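Local coordinates for aminopeptidase (Aneurinibacillus sp. AM-1, PDB 5IB9), which is probably a zinc-dependent aminopeptidase of the M28 family, removing residues from the amino ends of peptides, and carries a protease-associated domain, at residues Lys320-Arg333 and Gln398-Tyr412. Sequence-based numbering, arbitrary orientation.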
ATOM      1  N   LYS A 320      20.607  16.811 -12.369  1.00 14.23           N
ATOM      2  CA  LYS A 320      21.446  16.842 -11.135  1.00 15.48           C
ATOM      3  C   LYS A 320      20.652  17.122  -9.868  1.00 15.53           C
ATOM      4  O   LYS A 320      19.654  17.875  -9.905  1.00 15.79           O
ATOM      5  CB  LYS A 320      22.536  17.904 -11.213  1.00 15.96           C
ATOM      6  CG  LYS A 320      23.465  17.687 -12.365  1.00 16.40           C
ATOM      7  CD  LYS A 320      24.514  18.823 -12.334  1.00 16.21           C
ATOM      8  CE  LYS A 320      25.628  18.439 -13.358  1.00 18.25           C
ATOM      9  NZ  LYS A 320      26.248  19.736 -13.761  1.00 24.04           N
ATOM     10  N   ASN A 321      21.074  16.567  -8.724  1.00 12.64           N
ATOM     11  CA  ASN A 321      20.425  16.944  -7.468  1.00 14.13           C
ATOM     12  C   ASN A 321      21.435  16.912  -6.348  1.00 13.76           C
ATOM     13  O   ASN A 321      22.637  16.754  -6.616  1.00 11.79           O
ATOM     14  CB  ASN A 321      19.212  16.067  -7.147  1.00 13.27           C
ATOM     15  CG  ASN A 321      19.563  14.592  -7.087  1.00 12.67           C
ATOM     16  OD1 ASN A 321      20.579  14.262  -6.496  1.00 12.46           O
ATOM     17  ND2 ASN A 321      18.737  13.700  -7.699  1.00 11.79           N
ATOM     18  N   ARG A 322      21.047  17.116  -5.109  1.00 12.07           N
ATOM     19  CA  ARG A 322      22.038  17.188  -4.054  1.00 12.67           C
ATOM     20  C   ARG A 322      22.853  15.889  -3.922  1.00 12.49           C
ATOM     21  O   ARG A 322      24.002  15.924  -3.613  1.00 12.20           O
ATOM     22  CB  ARG A 322      21.357  17.548  -2.749  1.00 11.75           C
ATOM     23  CG  ARG A 322      22.363  17.668  -1.522  1.00 14.18           C
ATOM     24  CD  ARG A 322      21.698  17.950  -0.213  1.00 15.60           C
ATOM     25  NE  ARG A 322      21.012  19.226  -0.221  1.00 14.58           N
ATOM     26  CZ  ARG A 322      19.718  19.364  -0.262  1.00 15.22           C
ATOM     27  NH1 ARG A 322      18.911  18.336  -0.303  1.00 15.26           N
ATOM     28  NH2 ARG A 322      19.242  20.557  -0.292  1.00 20.88           N
ATOM     29  N   VAL A 323      22.214  14.764  -4.204  1.00 10.30           N
ATOM     30  CA  VAL A 323      22.980  13.499  -4.047  1.00  9.36           C
ATOM     31  C   VAL A 323      24.045  13.428  -5.173  1.00 10.74           C
ATOM     32  O   VAL A 323      25.187  12.984  -4.928  1.00 10.97           O
ATOM     33  CB  VAL A 323      22.007  12.297  -4.157  1.00 10.02           C
ATOM     34  CG1 VAL A 323      22.772  10.933  -4.174  1.00 10.47           C
ATOM     35  CG2 VAL A 323      21.108  12.267  -2.950  1.00 10.95           C
ATOM     36  N   THR A 324      23.685  13.751  -6.411  1.00  9.02           N
ATOM     37  CA  THR A 324      24.711  13.698  -7.464  1.00 11.11           C
ATOM     38  C   THR A 324      25.755  14.791  -7.229  1.00 10.86           C
ATOM     39  O   THR A 324      26.963  14.563  -7.567  1.00 10.69           O
ATOM     40  CB  THR A 324      24.207  13.761  -8.909  1.00 10.96           C
ATOM     41  OG1 THR A 324      23.585  15.062  -9.124  1.00 11.35           O
ATOM     42  CG2 THR A 324      23.207  12.648  -9.144  1.00 13.49           C
ATOM     43  N   ASP A 325      25.392  15.936  -6.638  1.00 11.68           N
ATOM     44  CA  ASP A 325      26.432  16.939  -6.316  1.00 13.14           C
ATOM     45  C   ASP A 325      27.435  16.413  -5.303  1.00 11.93           C
ATOM     46  O   ASP A 325      28.664  16.655  -5.404  1.00 11.92           O
ATOM     47  CB  ASP A 325      25.778  18.232  -5.785  1.00 12.30           C
ATOM     48  CG  ASP A 325      25.059  19.009  -6.818  1.00 18.94           C
ATOM     49  OD1 ASP A 325      25.255  18.853  -8.012  1.00 15.71           O
ATOM     50  OD2 ASP A 325      24.254  19.889  -6.379  1.00 18.72           O
ATOM     51  N   LEU A 326      26.939  15.693  -4.266  1.00 11.73           N
ATOM     52  CA  LEU A 326      27.831  15.190  -3.201  1.00 11.37           C
ATOM     53  C   LEU A 326      28.690  14.027  -3.789  1.00 10.50           C
ATOM     54  O   LEU A 326      29.860  13.962  -3.461  1.00 11.85           O
ATOM     55  CB  LEU A 326      27.030  14.652  -2.008  1.00 11.71           C
ATOM     56  CG  LEU A 326      26.453  15.776  -1.124  1.00 13.03           C
ATOM     57  CD1 LEU A 326      25.292  15.148  -0.214  1.00 11.83           C
ATOM     58  CD2 LEU A 326      27.547  16.602  -0.329  1.00 12.72           C
ATOM     59  N   GLY A 327      28.074  13.167  -4.652  1.00 10.82           N
ATOM     60  CA  GLY A 327      28.806  12.042  -5.250  1.00 11.42           C
ATOM     61  C   GLY A 327      29.880  12.612  -6.172  1.00 10.66           C
ATOM     62  O   GLY A 327      31.050  12.110  -6.090  1.00 11.55           O
ATOM     63  N   ALA A 328      29.552  13.660  -6.939  1.00 10.27           N
ATOM     64  CA  ALA A 328      30.557  14.248  -7.826  1.00 11.43           C
ATOM     65  C   ALA A 328      31.612  14.908  -7.042  1.00 12.27           C
ATOM     66  O   ALA A 328      32.818  14.805  -7.417  1.00 12.01           O
ATOM     67  CB  ALA A 328      29.934  15.244  -8.816  1.00 13.14           C
ATOM     68  N   ALA A 329      31.313  15.611  -5.968  1.00 13.30           N
ATOM     69  CA  ALA A 329      32.308  16.315  -5.152  1.00 12.92           C
ATOM     70  C   ALA A 329      33.266  15.273  -4.546  1.00 13.93           C
ATOM     71  O   ALA A 329      34.465  15.352  -4.737  1.00 13.66           O
ATOM     72  CB  ALA A 329      31.682  17.074  -3.979  1.00 14.10           C
ATOM     73  N   ALA A 330      32.726  14.229  -3.947  1.00 11.06           N
ATOM     74  CA  ALA A 330      33.587  13.221  -3.300  1.00 11.51           C
ATOM     75  C   ALA A 330      34.400  12.569  -4.377  1.00 11.94           C
ATOM     76  O   ALA A 330      35.619  12.406  -4.159  1.00 12.95           O
ATOM     77  CB  ALA A 330      32.721  12.150  -2.553  1.00 10.58           C
ATOM     78  N   SER A 331      33.826  12.148  -5.485  1.00 10.20           N
ATOM     79  CA  SER A 331      34.666  11.564  -6.509  1.00 10.37           C
ATOM     80  C   SER A 331      35.763  12.500  -6.950  1.00 12.44           C
ATOM     81  O   SER A 331      36.890  12.040  -7.224  1.00 12.79           O
ATOM     82  CB  SER A 331      33.781  11.040  -7.652  1.00 11.12           C
ATOM     83  OG  SER A 331      34.641  10.337  -8.602  1.00 13.96           O
ATOM     84  N   SER A 332      35.493  13.771  -7.113  1.00 11.27           N
ATOM     85  CA  SER A 332      36.526  14.645  -7.649  1.00 11.80           C
ATOM     86  C   SER A 332      37.719  14.678  -6.732  1.00 13.79           C
ATOM     87  O   SER A 332      38.868  14.923  -7.227  1.00 14.55           O
ATOM     88  CB  SER A 332      35.851  15.986  -7.914  1.00 14.30           C
ATOM     89  OG  SER A 332      35.829  16.689  -6.668  1.00 14.82           O
ATOM     90  N   ARG A 333      37.533  14.414  -5.453  1.00 12.33           N
ATOM     91  CA  ARG A 333      38.660  14.453  -4.494  1.00 11.82           C
ATOM     92  C   ARG A 333      39.321  13.087  -4.476  1.00 13.32           C
ATOM     93  O   ARG A 333      40.555  13.030  -4.175  1.00 16.13           O
ATOM     94  CB  ARG A 333      38.178  14.715  -3.087  1.00 12.84           C
ATOM     95  CG  ARG A 333      37.505  16.128  -2.983  1.00 16.57           C
ATOM     96  CD  ARG A 333      37.186  16.538  -1.570  1.00 19.25           C
ATOM     97  NE  ARG A 333      36.270  15.604  -0.913  1.00 15.67           N
ATOM     98  CZ  ARG A 333      34.942  15.811  -0.821  1.00 15.65           C
ATOM     99  NH1 ARG A 333      34.348  16.846  -1.444  1.00 16.79           N
ATOM    100  NH2 ARG A 333      34.232  14.932  -0.159  1.00 15.93           N
ATOM    101  N   GLN A 398      30.443  14.166   3.822  1.00 11.22           N
ATOM    102  CA  GLN A 398      30.573  15.593   3.556  1.00 12.76           C
ATOM    103  C   GLN A 398      29.385  16.353   4.226  1.00 12.86           C
ATOM    104  O   GLN A 398      29.536  17.464   4.725  1.00 14.80           O
ATOM    105  CB  GLN A 398      30.543  15.885   2.069  1.00 11.23           C
ATOM    106  CG  GLN A 398      30.692  17.415   1.670  1.00 12.55           C
ATOM    107  CD  GLN A 398      31.196  17.614   0.275  1.00 12.20           C
ATOM    108  OE1 GLN A 398      31.780  16.687  -0.343  1.00 14.51           O
ATOM    109  NE2 GLN A 398      30.954  18.804  -0.281  1.00 19.52           N
ATOM    110  N   ALA A 399      28.188  15.742   4.213  1.00 13.21           N
ATOM    111  CA  ALA A 399      27.030  16.356   4.931  1.00 12.80           C
ATOM    112  C   ALA A 399      27.010  15.866   6.373  1.00 11.81           C
ATOM    113  O   ALA A 399      26.786  16.733   7.311  1.00 13.60           O
ATOM    114  CB  ALA A 399      25.679  15.942   4.190  1.00 11.47           C
ATOM    115  N   ALA A 400      27.299  14.600   6.703  1.00 11.23           N
ATOM    116  CA  ALA A 400      26.998  14.108   8.038  1.00 12.61           C
ATOM    117  C   ALA A 400      28.067  14.531   9.043  1.00 12.97           C
ATOM    118  O   ALA A 400      27.833  14.454  10.277  1.00 14.37           O
ATOM    119  CB  ALA A 400      26.855  12.600   8.095  1.00 14.32           C
ATOM    120  N   ARG A 401      29.283  14.874   8.562  1.00 12.85           N
ATOM    121  CA  ARG A 401      30.341  15.314   9.593  1.00 15.10           C
ATOM    122  C   ARG A 401      29.864  16.559  10.331  1.00 15.19           C
ATOM    123  O   ARG A 401      29.145  17.396   9.860  1.00 15.40           O
ATOM    124  CB  ARG A 401      31.661  15.569   8.872  1.00 15.80           C
ATOM    125  CG  ARG A 401      31.625  16.825   7.969  1.00 18.63           C
ATOM    126  CD  ARG A 401      32.917  16.593   7.090  1.00 29.80           C
ATOM    127  NE  ARG A 401      33.700  17.799   7.043  1.00 39.92           N
ATOM    128  CZ  ARG A 401      33.710  18.640   6.025  1.00 43.56           C
ATOM    129  NH1 ARG A 401      32.979  18.389   4.939  1.00 50.35           N
ATOM    130  NH2 ARG A 401      34.450  19.731   6.078  1.00 40.76           N
ATOM    131  N   PRO A 402      30.342  16.781  11.564  1.00 17.96           N
ATOM    132  CA  PRO A 402      29.839  17.944  12.260  1.00 19.48           C
ATOM    133  C   PRO A 402      30.236  19.241  11.514  1.00 19.21           C
ATOM    134  O   PRO A 402      31.385  19.387  11.045  1.00 21.00           O
ATOM    135  CB  PRO A 402      30.550  17.832  13.609  1.00 21.28           C
ATOM    136  CG  PRO A 402      30.879  16.309  13.782  1.00 19.29           C
ATOM    137  CD  PRO A 402      31.177  15.868  12.363  1.00 17.96           C
ATOM    138  N   GLY A 403      29.325  20.181  11.495  1.00 20.59           N
ATOM    139  CA  GLY A 403      29.482  21.472  10.891  1.00 20.27           C
ATOM    140  C   GLY A 403      28.561  21.676   9.697  1.00 20.47           C
ATOM    141  O   GLY A 403      27.929  20.723   9.207  1.00 16.53           O
ATOM    142  N   GLU A 404      28.381  22.912   9.263  1.00 20.95           N
ATOM    143  CA  GLU A 404      27.486  23.246   8.157  1.00 19.87           C
ATOM    144  C   GLU A 404      27.903  22.610   6.820  1.00 18.07           C
ATOM    145  O   GLU A 404      29.061  22.656   6.470  1.00 20.93           O
ATOM    146  CB  GLU A 404      27.361  24.815   8.017  1.00 22.44           C
ATOM    147  CG  GLU A 404      26.661  25.268   6.743  1.00 28.76           C
ATOM    148  CD  GLU A 404      26.722  26.799   6.458  1.00 42.49           C
ATOM    149  OE1 GLU A 404      27.835  27.399   6.413  1.00 47.70           O
ATOM    150  OE2 GLU A 404      25.634  27.376   6.213  1.00 43.99           O
ATOM    151  N   LEU A 405      26.949  22.028   6.095  1.00 18.03           N
ATOM    152  CA  LEU A 405      27.285  21.456   4.797  1.00 18.56           C
ATOM    153  C   LEU A 405      27.690  22.593   3.879  1.00 18.95           C
ATOM    154  O   LEU A 405      26.904  23.605   3.747  1.00 20.08           O
ATOM    155  CB  LEU A 405      26.005  20.782   4.273  1.00 17.13           C
ATOM    156  CG  LEU A 405      25.995  20.253   2.815  1.00 19.11           C
ATOM    157  CD1 LEU A 405      27.161  19.243   2.504  1.00 21.27           C
ATOM    158  CD2 LEU A 405      24.675  19.576   2.521  1.00 22.83           C
ATOM    159  N   VAL A 406      28.777  22.411   3.152  1.00 19.36           N
ATOM    160  CA  VAL A 406      29.246  23.246   2.061  1.00 20.44           C
ATOM    161  C   VAL A 406      29.538  22.344   0.872  1.00 20.32           C
ATOM    162  O   VAL A 406      30.256  21.335   1.004  1.00 21.07           O
ATOM    163  CB  VAL A 406      30.572  23.962   2.462  1.00 21.68           C
ATOM    164  CG1 VAL A 406      31.092  24.790   1.313  1.00 24.86           C
ATOM    165  CG2 VAL A 406      30.344  24.883   3.714  1.00 27.00           C
ATOM    166  N   ILE A 407      28.930  22.636  -0.292  1.00 20.32           N
ATOM    167  CA  ILE A 407      29.342  21.931  -1.525  1.00 21.28           C
ATOM    168  C   ILE A 407      29.966  23.006  -2.414  1.00 23.91           C
ATOM    169  O   ILE A 407      29.428  24.109  -2.548  1.00 26.45           O
ATOM    170  CB  ILE A 407      28.155  21.224  -2.182  1.00 23.58           C
ATOM    171  CG1 ILE A 407      27.405  20.378  -1.150  1.00 21.35           C
ATOM    172  CG2 ILE A 407      28.682  20.368  -3.393  1.00 22.70           C
ATOM    173  CD1 ILE A 407      26.152  19.689  -1.770  1.00 24.14           C
ATOM    174  N   GLU A 408      31.166  22.746  -2.907  1.00 24.78           N
ATOM    175  CA  GLU A 408      31.825  23.678  -3.758  1.00 26.42           C
ATOM    176  C   GLU A 408      31.404  23.366  -5.163  1.00 28.57           C
ATOM    177  O   GLU A 408      31.064  22.219  -5.485  1.00 24.31           O
ATOM    178  CB  GLU A 408      33.325  23.535  -3.570  1.00 29.09           C
ATOM    179  CG  GLU A 408      33.732  24.110  -2.223  1.00 35.53           C
ATOM    180  CD  GLU A 408      35.058  24.842  -2.299  1.00 44.44           C
ATOM    181  OE1 GLU A 408      35.515  25.214  -3.430  1.00 49.98           O
ATOM    182  OE2 GLU A 408      35.638  25.072  -1.221  1.00 48.19           O
ATOM    183  N   PRO A 409      31.339  24.395  -6.003  1.00 29.28           N
ATOM    184  CA  PRO A 409      30.896  24.130  -7.351  1.00 30.40           C
ATOM    185  C   PRO A 409      31.819  23.117  -8.063  1.00 30.12           C
ATOM    186  O   PRO A 409      33.044  23.116  -7.858  1.00 31.78           O
ATOM    187  CB  PRO A 409      31.000  25.534  -8.029  1.00 32.70           C
ATOM    188  CG  PRO A 409      31.095  26.524  -6.891  1.00 32.49           C
ATOM    189  CD  PRO A 409      31.829  25.797  -5.832  1.00 31.12           C
ATOM    190  N   ILE A 410      31.239  22.236  -8.848  1.00 26.30           N
ATOM    191  CA  ILE A 410      32.022  21.238  -9.574  1.00 29.49           C
ATOM    192  C   ILE A 410      31.234  20.884 -10.835  1.00 27.35           C
ATOM    193  O   ILE A 410      30.022  20.652 -10.763  1.00 27.84           O
ATOM    194  CB  ILE A 410      32.189  19.966  -8.635  1.00 29.54           C
ATOM    195  CG1 ILE A 410      32.690  18.708  -9.345  1.00 32.16           C
ATOM    196  CG2 ILE A 410      30.852  19.567  -8.063  1.00 32.10           C
ATOM    197  CD1 ILE A 410      33.152  17.694  -8.425  1.00 38.03           C
ATOM    198  N   ASP A 411      31.888  20.875 -11.983  1.00 26.75           N
ATOM    199  CA  ASP A 411      31.229  20.437 -13.204  1.00 25.99           C
ATOM    200  C   ASP A 411      31.380  18.937 -13.253  1.00 22.05           C
ATOM    201  O   ASP A 411      32.399  18.341 -12.860  1.00 22.53           O
ATOM    202  CB  ASP A 411      31.876  20.988 -14.493  1.00 29.03           C
ATOM    203  CG  ASP A 411      31.864  22.502 -14.554  1.00 36.29           C
ATOM    204  OD1 ASP A 411      31.069  23.100 -15.320  1.00 44.95           O
ATOM    205  OD2 ASP A 411      32.678  23.096 -13.810  1.00 44.74           O
ATOM    206  N   TYR A 412      30.350  18.294 -13.723  1.00 18.50           N
ATOM    207  CA  TYR A 412      30.483  16.935 -14.070  1.00 15.30           C
ATOM    208  C   TYR A 412      29.474  16.638 -15.158  1.00 15.39           C
ATOM    209  O   TYR A 412      28.415  17.264 -15.170  1.00 18.43           O
ATOM    210  CB  TYR A 412      30.306  16.086 -12.751  1.00 16.24           C
ATOM    211  CG  TYR A 412      28.973  16.311 -11.991  1.00 13.39           C
ATOM    212  CD1 TYR A 412      28.820  17.425 -11.149  1.00 14.97           C
ATOM    213  CD2 TYR A 412      27.940  15.396 -12.075  1.00 15.15           C
ATOM    214  CE1 TYR A 412      27.650  17.610 -10.358  1.00 13.88           C
ATOM    215  CE2 TYR A 412      26.727  15.602 -11.301  1.00 16.65           C
ATOM    216  CZ  TYR A 412      26.644  16.642 -10.470  1.00 13.20           C
ATOM    217  OH  TYR A 412      25.466  16.838  -9.763  1.00 15.02           O
TER
HETATM  218  O   HOH W   1      28.691  20.452 -15.388  1.00 25.05           O
HETATM  219  O   HOH W   2      27.347  21.010 -11.455  1.00 26.42           O
HETATM  220  O   HOH W   3      27.033  18.889 -16.881  1.00 42.45           O
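The extended C-terminal tail that follows helix 382-400 wraps across helix 322-334 of the M28 peptidase domain, pressing I407, I410 and Y412 against it in a mainly apolar contact pinned at both ends by polar groups. Y412 is clamped at the N-terminal end of the helix, where N321 and T324 form a capping box. Its ring is sandwiched: A328 CB lies over one face, 3.5 Å from the centroid, and K320 CE over the opposite face at 3.6 Å. The K320 chain runs past the ring and places NZ above that same face in a cation-pi contact, while waters link NZ to the carbonyls of I410 and Y412. At the ring edge, Y412 OH accepts from T324 OG1 and donates to D325 OD1, both at 2.7 Å, the carboxylate nearly perpendicular to the ring (87°). A phenylalanine here, lacking the hydroxyl, would probably leave D325 OD1 without its donor and the T324 hydroxyl without its acceptor. I410 CD1 packs on A328 and, tightly, on S332 CB (3.2 Å). Midway, L326 CD2 meets I407 CD1 at 3.7 Å and also touches L405 CD1 and Q398 CG. With CG anti to its backbone N (chi1 -179°), Q398 extends toward R333; its NE2 donates to V406 O. R333, salt-bridged through NE to D6, directs NH1 (2.8 Å) and NH2 (3.0 Å) at Q398 OE1, which lies in the guanidinium plane, while both nitrogens stand off the same face of the amide.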